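Local coordinates for protein 3-oxo-glucose-6-phosphate:glutamate aminotransferase (Bacillus subtilis subsp. subtilis, PDB 4K2M) that transfers an amino group reversibly between glutamate and 3-dehydro-glucose 6-phosphate, using pyridoxal phosphate, to make kanosamine 6-phosphate on the way to an antibiotic, at residues 247-251 with 348-352; 318-323 with 417-421. All blocks are in the same frame, centred on the assembly; numbering follows the deposited sequence.

How the contacts relate
Both contacts are buried and belong to the aminotransferase part of the chain, their centres about 10 Å apart, and the segments of the two interleave in sequence. Contact 1 is the more central and joins two loops beside the bound adduct: a small, mostly polar interface of amide, imidazole and water. Contact 2 lies farther from the centre of the chain, where helix 312-329 meets the turn leading into helix 423-441; it buries about twice the area, with leucine packing in the middle and a lysine at a partly exposed border. Arg319 of contact 2 links them, its NH1 probably hydrogen-bonded to Trp350 O of contact 1, while Ala323 packs against the Trp350 indole.

Contact 1 (247-251 with 348-352); sequences PYKNF and HVWHL. With O1G (3-deoxy-3-[(E)-({3-hydroxy-2-methyl-5-[(phosphonooxy)methyl]pyridin-4-yl}methylidene)amino]-6-O-phosphono-alpha-D-gluco pyranose), chain C.
His351 holds CG anti to its own backbone N (chi1 176°), which swings the imidazole over to the 247-251 loop, and Asn250, with CG beside its backbone N (chi1 -77°), brings its amide across to meet it. The ring and amide planes stand 41° apart. His351 ND1 donates to Asn250 OD1 at 2.9 Å, with the oxygen close to the ring plane. On its other branch the same amide donates: Asn250 ND2 reaches Val349 O at 3.0 Å, coming from above that carbonyl's plane instead of along a lone pair. These two bonds fix which way the amide is turned, and a weak ND2 bond to Asn316 OD1 adds to this. This loop carries the cofactor lysine of the aspartate aminotransferase fold, following strand 240-244 of the large mixed sheet. Here Lys249 is released from the cofactor, which is held as the external aldimine with the sugar; bends in its chain lay CD against His351 CE1 at 3.9 Å and turn NZ back to donate to O1G O4 at 2.8 Å. From the far edge of the imidazole, NE2 hydrogen-bonds a water, which continues to the sugar hydroxyl O2 of O1G at 2.7 Å. Tyr248 turns its ring the other way, and its OH donates to the sugar phosphate oxygen OP8 of O1G in the plane of the ring.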
loop_
_atom_site.group_PDB
_atom_site.type_symbol
_atom_site.label_atom_id
_atom_site.label_comp_id
_atom_site.label_asym_id
_atom_site.label_seq_id
_atom_site.Cartn_x
_atom_site.Cartn_y
_atom_site.Cartn_z
ATOM N N PRO A 247 10.209 0.529 -6.227
ATOM C CA PRO A 247 11.526 -0.086 -6.423
ATOM C C PRO A 247 12.304 0.353 -7.657
ATOM O O PRO A 247 13.504 0.070 -7.711
ATOM C CB PRO A 247 11.191 -1.574 -6.558
ATOM C CG PRO A 247 9.946 -1.728 -5.762
ATOM C CD PRO A 247 9.156 -0.483 -6.011
ATOM N N TYR A 248 11.659 0.979 -8.638
ATOM C CA TYR A 248 12.397 1.439 -9.809
ATOM C C TYR A 248 12.931 2.856 -9.639
ATOM O O TYR A 248 13.634 3.358 -10.517
ATOM C CB TYR A 248 11.538 1.384 -11.069
ATOM C CG TYR A 248 10.674 0.150 -11.171
ATOM C CD1 TYR A 248 11.174 -1.112 -10.866
ATOM C CD2 TYR A 248 9.350 0.259 -11.542
ATOM C CE1 TYR A 248 10.358 -2.238 -10.948
ATOM C CE2 TYR A 248 8.544 -0.842 -11.637
ATOM C CZ TYR A 248 9.041 -2.084 -11.342
ATOM O OH TYR A 248 8.199 -3.173 -11.430
ATOM N N LYS A 249 12.601 3.511 -8.531
ATOM C CA LYS A 249 13.038 4.905 -8.344
ATOM C C LYS A 249 14.524 4.990 -7.962
ATOM O O LYS A 249 15.164 3.979 -7.653
ATOM C CB LYS A 249 12.165 5.626 -7.300
ATOM C CG LYS A 249 10.665 5.702 -7.659
ATOM C CD LYS A 249 10.422 6.436 -8.973
ATOM C CE LYS A 249 8.962 6.288 -9.386
ATOM N NZ LYS A 249 8.705 4.868 -9.822
ATOM N N ASN A 250 15.079 6.201 -7.982
ATOM C CA ASN A 250 16.498 6.365 -7.636
ATOM C C ASN A 250 16.810 5.815 -6.249
ATOM O O ASN A 250 17.912 5.328 -5.986
ATOM C CB ASN A 250 16.890 7.846 -7.708
ATOM C CG ASN A 250 17.077 8.330 -9.133
ATOM O OD1 ASN A 250 16.446 7.824 -10.059
ATOM N ND2 ASN A 250 17.955 9.318 -9.318
ATOM N N PHE A 251 15.831 5.935 -5.357
ATOM C CA PHE A 251 15.858 5.270 -4.063
ATOM C C PHE A 251 14.488 4.609 -3.913
ATOM O O PHE A 251 13.458 5.279 -4.026
ATOM C CB PHE A 251 16.050 6.284 -2.928
ATOM C CG PHE A 251 15.606 5.764 -1.585
ATOM C CD1 PHE A 251 16.015 4.517 -1.145
ATOM C CD2 PHE A 251 14.766 6.519 -0.774
ATOM C CE1 PHE A 251 15.600 4.017 0.079
ATOM C CE2 PHE A 251 14.350 6.039 0.453
ATOM C CZ PHE A 251 14.769 4.771 0.882
ATOM N N HIS A 348 19.428 17.986 -11.935
ATOM C CA HIS A 348 18.908 16.762 -12.551
ATOM C C HIS A 348 19.478 15.591 -11.751
ATOM O O HIS A 348 20.651 15.618 -11.368
ATOM C CB HIS A 348 19.420 16.673 -14.004
ATOM C CG HIS A 348 18.527 15.905 -14.939
ATOM N ND1 HIS A 348 18.007 14.664 -14.641
ATOM C CD2 HIS A 348 18.098 16.207 -16.191
ATOM C CE1 HIS A 348 17.275 14.243 -15.663
ATOM N NE2 HIS A 348 17.319 15.156 -16.614
ATOM N N VAL A 349 18.661 14.570 -11.482
ATOM C CA VAL A 349 19.175 13.374 -10.820
ATOM C C VAL A 349 19.138 12.135 -11.715
ATOM O O VAL A 349 19.450 11.038 -11.272
ATOM C CB VAL A 349 18.503 13.085 -9.458
ATOM C CG1 VAL A 349 18.824 14.182 -8.459
ATOM C CG2 VAL A 349 16.965 12.920 -9.612
ATOM N N TRP A 350 18.752 12.324 -12.972
ATOM C CA TRP A 350 18.954 11.305 -13.995
ATOM C C TRP A 350 18.231 10.017 -13.667
ATOM O O TRP A 350 18.801 8.927 -13.719
ATOM C CB TRP A 350 20.456 11.064 -14.220
ATOM C CG TRP A 350 21.166 12.356 -14.526
ATOM C CD1 TRP A 350 22.033 13.034 -13.707
ATOM C CD2 TRP A 350 21.034 13.140 -15.717
ATOM N NE1 TRP A 350 22.444 14.205 -14.327
ATOM C CE2 TRP A 350 21.844 14.286 -15.560
ATOM C CE3 TRP A 350 20.303 12.985 -16.906
ATOM C CZ2 TRP A 350 21.957 15.267 -16.551
ATOM C CZ3 TRP A 350 20.408 13.967 -17.889
ATOM C CH2 TRP A 350 21.233 15.092 -17.705
ATOM N N HIS A 351 16.948 10.141 -13.338
ATOM C CA HIS A 351 16.131 8.951 -13.172
ATOM C C HIS A 351 15.929 8.250 -14.524
ATOM O O HIS A 351 15.988 7.021 -14.623
ATOM C CB HIS A 351 14.770 9.311 -12.581
ATOM C CG HIS A 351 13.853 8.136 -12.482
ATOM N ND1 HIS A 351 14.124 7.051 -11.678
ATOM C CD2 HIS A 351 12.687 7.859 -13.112
ATOM C CE1 HIS A 351 13.155 6.160 -11.804
ATOM N NE2 HIS A 351 12.272 6.624 -12.669
ATOM N N LEU A 352 15.660 9.051 -15.557
ATOM C CA LEU A 352 15.571 8.582 -16.936
ATOM C C LEU A 352 16.450 9.488 -17.777
ATOM O O LEU A 352 16.700 10.630 -17.388
ATOM C CB LEU A 352 14.111 8.598 -17.424
ATOM C CG LEU A 352 13.245 7.493 -16.784
ATOM C CD1 LEU A 352 11.755 7.895 -16.640
ATOM C CD2 LEU A 352 13.367 6.176 -17.556
HETATM P P O1G C . 4.028 5.477 -7.082
HETATM C C3A O1G C . 5.996 8.946 -11.307
HETATM O O3 O1G C . 6.928 8.490 -12.177
HETATM C C1 O1G C . 6.599 3.231 -14.047
HETATM N "N1'" O1G C . 4.749 10.698 -10.321
HETATM C C2 O1G C . 6.504 4.668 -13.528
HETATM O O2 O1G C . 7.655 5.334 -14.149
HETATM C C9A O1G C . 5.679 10.305 -11.206
HETATM C C2A O1G C . 6.355 11.372 -12.050
HETATM C C3 O1G C . 6.551 4.775 -11.994
HETATM N "N3'" O1G C . 6.176 6.172 -11.710
HETATM O O1 O1G C . 7.913 2.683 -13.863
HETATM C C4 O1G C . 5.628 3.747 -11.310
HETATM O O4 O1G C . 6.182 3.702 -9.980
HETATM C C4A O1G C . 5.357 8.015 -10.507
HETATM C C4B O1G C . 5.653 6.571 -10.613
HETATM C C5 O1G C . 5.906 2.375 -11.923
HETATM O O5 O1G C . 5.687 2.382 -13.339
HETATM C C5A O1G C . 4.393 8.450 -9.602
HETATM C C5T O1G C . 3.577 7.568 -8.642
HETATM C C6 O1G C . 4.937 1.309 -11.493
HETATM C C6A O1G C . 4.106 9.805 -9.537
HETATM O OP1 O1G C . 2.563 5.641 -6.740
HETATM O OP2 O1G C . 4.898 5.345 -5.877
HETATM O OP3 O1G C . 4.245 4.415 -8.185
HETATM O OP4 O1G C . 4.477 6.922 -7.712
HETATM O O6 O1G C . 5.295 0.020 -11.819
HETATM P "P'" O1G C . 4.910 -1.208 -10.855
HETATM O OP6 O1G C . 5.633 -0.945 -9.552
HETATM O OP7 O1G C . 3.405 -1.261 -10.717
HETATM O OP8 O1G C . 5.476 -2.403 -11.626
HETATM O O HOH W 1 9.958 5.088 -12.847
#

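Contact 2 (318-323 with 417-421); sequences KRLFLA and LYPSF. With ACT (acetate ion), chain F.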
loop_
_atom_site.group_PDB
_atom_site.type_symbol
_atom_site.label_atom_id
_atom_site.label_comp_id
_atom_site.label_asym_id
_atom_site.label_seq_id
_atom_site.Cartn_x
_atom_site.Cartn_y
_atom_site.Cartn_z
ATOM N N LYS A 318 26.494 7.514 -9.539
ATOM C CA LYS A 318 26.713 6.634 -10.687
ATOM C C LYS A 318 25.797 7.017 -11.845
ATOM O O LYS A 318 26.216 6.989 -13.003
ATOM C CB LYS A 318 26.534 5.170 -10.290
ATOM C CG LYS A 318 27.715 4.626 -9.445
ATOM C CD LYS A 318 27.524 3.150 -9.130
ATOM C CE LYS A 318 27.929 2.278 -10.318
ATOM N NZ LYS A 318 27.694 0.824 -10.007
ATOM N N ARG A 319 24.554 7.367 -11.535
ATOM C CA ARG A 319 23.641 7.866 -12.567
ATOM C C ARG A 319 24.182 9.099 -13.258
ATOM O O ARG A 319 24.104 9.208 -14.489
ATOM C CB ARG A 319 22.262 8.173 -11.968
ATOM C CG ARG A 319 21.491 6.936 -11.552
ATOM C CD ARG A 319 20.166 7.379 -10.909
ATOM N NE ARG A 319 19.339 6.232 -10.529
ATOM C CZ ARG A 319 18.436 5.665 -11.325
ATOM N NH1 ARG A 319 18.230 6.145 -12.543
ATOM N NH2 ARG A 319 17.755 4.596 -10.908
ATOM N N LEU A 320 24.734 10.027 -12.477
ATOM C CA LEU A 320 25.295 11.244 -13.052
ATOM C C LEU A 320 26.475 10.899 -13.974
ATOM O O LEU A 320 26.616 11.474 -15.065
ATOM C CB LEU A 320 25.753 12.201 -11.945
ATOM C CG LEU A 320 26.670 13.343 -12.391
ATOM C CD1 LEU A 320 25.941 14.311 -13.313
ATOM C CD2 LEU A 320 27.271 14.075 -11.183
ATOM N N PHE A 321 27.325 9.975 -13.530
ATOM C CA PHE A 321 28.483 9.589 -14.333
ATOM C C PHE A 321 28.012 9.031 -15.662
ATOM O O PHE A 321 28.547 9.377 -16.721
ATOM C CB PHE A 321 29.358 8.552 -13.621
ATOM C CG PHE A 321 30.603 8.195 -14.392
ATOM C CD1 PHE A 321 31.727 9.013 -14.326
ATOM C CD2 PHE A 321 30.643 7.064 -15.196
ATOM C CE1 PHE A 321 32.883 8.704 -15.037
ATOM C CE2 PHE A 321 31.795 6.744 -15.912
ATOM C CZ PHE A 321 32.915 7.576 -15.834
ATOM N N LEU A 322 27.005 8.166 -15.609
ATOM C CA LEU A 322 26.430 7.607 -16.826
ATOM C C LEU A 322 25.865 8.691 -17.741
ATOM O O LEU A 322 26.079 8.649 -18.953
ATOM C CB LEU A 322 25.330 6.599 -16.489
ATOM C CG LEU A 322 25.873 5.288 -15.921
ATOM C CD1 LEU A 322 24.710 4.471 -15.356
ATOM C CD2 LEU A 322 26.646 4.465 -16.979
ATOM N N ALA A 323 25.144 9.652 -17.173
ATOM C CA ALA A 323 24.538 10.708 -17.975
ATOM C C ALA A 323 25.626 11.549 -18.628
ATOM O O ALA A 323 25.549 11.877 -19.812
ATOM C CB ALA A 323 23.610 11.585 -17.124
ATOM N N LEU A 417 19.653 3.584 -18.373
ATOM C CA LEU A 417 20.446 4.283 -17.354
ATOM C C LEU A 417 19.937 3.884 -15.963
ATOM O O LEU A 417 18.809 4.190 -15.583
ATOM C CB LEU A 417 20.416 5.805 -17.556
ATOM C CG LEU A 417 21.526 6.591 -16.815
ATOM C CD1 LEU A 417 21.752 7.985 -17.417
ATOM C CD2 LEU A 417 21.235 6.734 -15.315
ATOM N N TYR A 418 20.774 3.186 -15.209
ATOM C CA TYR A 418 20.426 2.854 -13.834
ATOM C C TYR A 418 21.754 2.550 -13.164
ATOM O O TYR A 418 22.752 2.317 -13.861
ATOM C CB TYR A 418 19.423 1.683 -13.778
ATOM C CG TYR A 418 19.900 0.439 -14.508
ATOM C CD1 TYR A 418 20.552 -0.585 -13.830
ATOM C CD2 TYR A 418 19.684 0.294 -15.875
ATOM C CE1 TYR A 418 21.002 -1.727 -14.498
ATOM C CE2 TYR A 418 20.128 -0.842 -16.550
ATOM C CZ TYR A 418 20.789 -1.835 -15.855
ATOM O OH TYR A 418 21.221 -2.956 -16.529
ATOM N N PRO A 419 21.808 2.592 -11.825
ATOM C CA PRO A 419 23.155 2.566 -11.213
ATOM C C PRO A 419 23.994 1.317 -11.494
ATOM O O PRO A 419 25.222 1.445 -11.592
ATOM C CB PRO A 419 22.869 2.684 -9.712
ATOM C CG PRO A 419 21.551 3.342 -9.631
ATOM C CD PRO A 419 20.754 2.862 -10.829
ATOM N N SER A 420 23.371 0.149 -11.621
ATOM C CA SER A 420 24.131 -1.080 -11.894
ATOM C C SER A 420 24.364 -1.370 -13.379
ATOM O O SER A 420 24.853 -2.449 -13.741
ATOM C CB SER A 420 23.484 -2.293 -11.219
ATOM O OG SER A 420 23.652 -2.231 -9.816
ATOM N N PHE A 421 24.019 -0.412 -14.228
ATOM C CA PHE A 421 24.271 -0.515 -15.660
ATOM C C PHE A 421 25.788 -0.547 -15.860
ATOM O O PHE A 421 26.528 0.103 -15.114
ATOM C CB PHE A 421 23.687 0.722 -16.314
ATOM C CG PHE A 421 23.624 0.674 -17.819
ATOM C CD1 PHE A 421 23.103 -0.436 -18.481
ATOM C CD2 PHE A 421 24.010 1.786 -18.560
ATOM C CE1 PHE A 421 23.005 -0.448 -19.883
ATOM C CE2 PHE A 421 23.907 1.790 -19.958
ATOM C CZ PHE A 421 23.406 0.666 -20.614
HETATM C C ACT F . 15.644 3.797 -13.283
HETATM O O ACT F . 16.603 4.536 -13.438
HETATM O OXT ACT F . 15.615 3.048 -12.314
HETATM C CH3 ACT F . 14.530 3.806 -14.301
HETATM O O HOH W 2 27.598 -0.563 -12.424
HETATM O O HOH W 3 25.541 -0.421 -8.561
#
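Arg319 runs from helix 312-329 across the loop 417-421, and each part of it meets something different. Its CB and CG both lie against Leu417 CD2, the CG contact measuring 3.8 Å. From CG to NE the chain is extended (chi2 177°, chi3 178°), which carries NE alongside Pro419 CG and CD. The guanidinium then lays one face over the loop: Pro419 CD is 3.5 Å from NH2, and Tyr418 CA sits above the same group, offset toward its rim. At the guanidinium edge lies an acetate, probably from the crystallisation liquor. Arg319 NH2 donates to its OXT at 3.0 Å in a nearly straight bond, and also to its O at 2.8 Å.

Farther along the helix, Leu322 packs against the bend of the loop. Its CB rests on Leu417 CG at 3.8 Å, its CD1 lies 3.3 Å from Tyr418 O and also touches Phe421 CB, and CD2 comes to the edge of the Phe421 ring. Residues 418-421 form a type I beta turn, closed by Phe421 N bonding to Tyr418 O; it leads from strand 412-415 into helix 423-441. Phe421 CB in turn covers the centre of one face of the Tyr418 ring.

At the border Lys318 bends at chi3 (80°). The main partner of NZ is Leu57 O; Pro419 O, at 3.0 Å from NZ, is a weak one. Two waters also bond to NZ, one continuing to Phe421 O and the other to Ser420 OG. The ammonium is therefore shared among neutral oxygens, with the Phe58 ring as a further, cation-pi partner, whereas the arginine, held flat against the loop, turns its edge to an acetate in this crystal.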